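Local atomic coordinates of adenylosuccinate lyase (Francisella tularensis subsp. tularensis SCHU S4, PDB entry 4EEI), a protein that probably cleaves adenylosuccinate to AMP and fumarate, and likewise releases fumarate from the succinocarboxamide intermediate of de novo purine biosynthesis. Residues B[295-298]-B[303-306]. Residues are numbered along the deposited sequence; the frame is centred on the assembly and turned at random.
Sequences CVLW and ISHS. With AMP (adenosine monophosphate), chain O; EDO (1,2-ethanediol), chain Q.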
loop_
_atom_site.group_PDB
_atom_site.type_symbol
_atom_site.label_atom_id
_atom_site.label_comp_id
_atom_site.label_asym_id
_atom_site.label_seq_id
_atom_site.Cartn_x
_atom_site.Cartn_y
_atom_site.Cartn_z
ATOM N N CYS B 295 -11.089 4.365 7.748
ATOM C CA CYS B 295 -11.239 4.749 9.153
ATOM C C CYS B 295 -11.386 6.252 9.333
ATOM O O CYS B 295 -12.055 6.715 10.264
ATOM C CB CYS B 295 -10.026 4.303 9.973
ATOM S SG CYS B 295 -9.896 2.527 10.199
ATOM N N VAL B 296 -10.732 7.019 8.465
ATOM C CA VAL B 296 -10.632 8.470 8.671
ATOM C C VAL B 296 -11.877 9.196 8.166
ATOM O O VAL B 296 -11.832 9.920 7.161
ATOM C CB VAL B 296 -9.350 9.029 8.017
ATOM C CG1 VAL B 296 -9.085 10.461 8.485
ATOM C CG2 VAL B 296 -8.171 8.128 8.377
ATOM N N LEU B 297 -12.990 8.995 8.877
ATOM C CA LEU B 297 -14.254 9.645 8.543
ATOM C C LEU B 297 -14.395 11.015 9.203
ATOM O O LEU B 297 -13.920 11.231 10.322
ATOM C CB LEU B 297 -15.421 8.752 8.970
ATOM C CG LEU B 297 -15.398 7.341 8.378
ATOM C CD1 LEU B 297 -16.610 6.552 8.865
ATOM C CD2 LEU B 297 -15.335 7.368 6.839
ATOM N N TRP B 298 -15.057 11.935 8.512
ATOM C CA TRP B 298 -15.237 13.282 9.016
ATOM C C TRP B 298 -16.301 13.357 10.069
ATOM O O TRP B 298 -17.444 12.904 9.858
ATOM C CB TRP B 298 -15.580 14.231 7.876
ATOM C CG TRP B 298 -14.429 14.498 6.942
ATOM C CD1 TRP B 298 -13.203 13.842 6.893
ATOM C CD2 TRP B 298 -14.361 15.511 5.883
ATOM N NE1 TRP B 298 -12.410 14.365 5.907
ATOM C CE2 TRP B 298 -13.043 15.367 5.264
ATOM C CE3 TRP B 298 -15.226 16.482 5.407
ATOM C CZ2 TRP B 298 -12.634 16.173 4.219
ATOM C CZ3 TRP B 298 -14.801 17.288 4.350
ATOM C CH2 TRP B 298 -13.537 17.135 3.773
ATOM N N ILE B 303 -19.847 9.338 4.073
ATOM C CA ILE B 303 -20.191 8.066 3.451
ATOM C C ILE B 303 -19.178 7.539 2.433
ATOM O O ILE B 303 -19.482 6.621 1.678
ATOM C CB ILE B 303 -21.593 8.118 2.809
ATOM C CG1 ILE B 303 -22.223 6.725 2.792
ATOM C CG2 ILE B 303 -21.523 8.702 1.407
ATOM C CD1 ILE B 303 -23.687 6.714 3.171
ATOM N N SER B 304 -17.974 8.104 2.420
ATOM C CA SER B 304 -16.954 7.667 1.457
ATOM C C SER B 304 -16.610 6.181 1.590
ATOM O O SER B 304 -16.280 5.512 0.602
ATOM C CB SER B 304 -15.682 8.502 1.614
ATOM O OG SER B 304 -15.109 8.318 2.897
ATOM N N HIS B 305 -16.687 5.656 2.807
ATOM C CA HIS B 305 -16.331 4.249 3.044
ATOM C C HIS B 305 -17.306 3.287 2.385
ATOM O O HIS B 305 -16.983 2.109 2.158
ATOM C CB HIS B 305 -16.341 3.976 4.543
ATOM C CG HIS B 305 -17.687 4.178 5.167
ATOM N ND1 HIS B 305 -18.612 3.161 5.282
ATOM C CD2 HIS B 305 -18.279 5.287 5.667
ATOM C CE1 HIS B 305 -19.709 3.630 5.847
ATOM N NE2 HIS B 305 -19.538 4.919 6.095
ATOM N N SER B 306 -18.512 3.769 2.104
ATOM C CA SER B 306 -19.587 2.887 1.648
ATOM C C SER B 306 -19.314 2.271 0.274
ATOM O O SER B 306 -19.318 1.047 0.127
ATOM C CB SER B 306 -20.928 3.632 1.656
ATOM O OG SER B 306 -21.944 2.820 1.101
HETATM P P AMP O . -23.062 4.854 -2.242
HETATM O O1P AMP O . -23.211 4.401 -3.671
HETATM O O2P AMP O . -22.140 6.031 -2.055
HETATM O O3P AMP O . -22.850 3.736 -1.254
HETATM O "O5'" AMP O . -24.515 5.433 -1.862
HETATM C "C5'" AMP O . -24.842 5.751 -0.510
HETATM C "C4'" AMP O . -26.356 5.800 -0.350
HETATM O "O4'" AMP O . -26.699 6.120 1.001
HETATM C "C3'" AMP O . -26.970 6.874 -1.233
HETATM O "O3'" AMP O . -28.094 6.323 -1.918
HETATM C "C2'" AMP O . -27.438 7.951 -0.280
HETATM O "O2'" AMP O . -28.667 8.530 -0.721
HETATM C "C1'" AMP O . -27.625 7.207 1.030
HETATM N N9 AMP O . -27.370 8.096 2.188
HETATM C C8 AMP O . -27.282 9.436 2.150
HETATM N N7 AMP O . -27.047 9.944 3.384
HETATM C C5 AMP O . -26.985 8.910 4.240
HETATM C C6 AMP O . -26.763 8.740 5.694
HETATM N N6 AMP O . -26.557 9.809 6.497
HETATM N N1 AMP O . -26.775 7.482 6.186
HETATM C C2 AMP O . -26.980 6.412 5.396
HETATM N N3 AMP O . -27.186 6.492 4.071
HETATM C C4 AMP O . -27.201 7.693 3.446
HETATM C C1 EDO Q . -22.019 -0.600 3.981
HETATM O O1 EDO Q . -20.841 0.162 4.243
HETATM C C2 EDO Q . -21.832 -1.367 2.680
HETATM O O2 EDO Q . -21.209 -0.494 1.736
HETATM O O HOH W 1 -13.280 10.354 4.760
#
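The His305 imidazole meets both methyls of Leu297 at its CD2 corner: Leu297 CD1 and Leu297 CD2 each lie 3.8 Å from His305 CD2, Leu297 CD2 coming in obliquely to the ring, and the two side chains run roughly perpendicular. CB of Ser306 lies over one face of the ring, displaced from its centre, and O1 of a 1,2-ethanediol molecule, likely a crystallisation additive, sits at the edge near the ring plane. The contact lies within the loop joining helices 272-293 and 304-333, long helices of the fumarase/aspartase-type fold, packing the incoming chain against the first turn of the outgoing helix. Leu297 places CG beside its backbone N and opposite the carbonyl carbon (chi1 -56°), and the extended end (chi2 -180°) carries the branch to the histidine. An inverse gamma turn centred on Val296, closed by Leu297 N to Cys295 O at 2.8 Å, bends the chain just before this leucine. The ring's rotation is fixed from both nitrogens, ND1 by Glu309 and NE2 by the AMP-binding Arg301, an arrangement consistent with a second-shell role, the buried histidine steadying an arginine that binds AMP. Ser304 OG lies 4.1 Å from Leu297 CD2; its polar partners include Asp302 of the same chain and Arg282 of the third subunit. A water spans the segments, donating to Val296 O at 2.8 Å and more weakly to Ser304 OG. Just ahead of the helix, Ile303 CD1 packs against the adenine, 3.6 Å from AMP N3. Inside its first turn, Ser306 turns its hydroxyl opposite the backbone N (chi1 175°), and Ser306 OG donates to the phosphate oxygen AMP O3P at 2.7 Å.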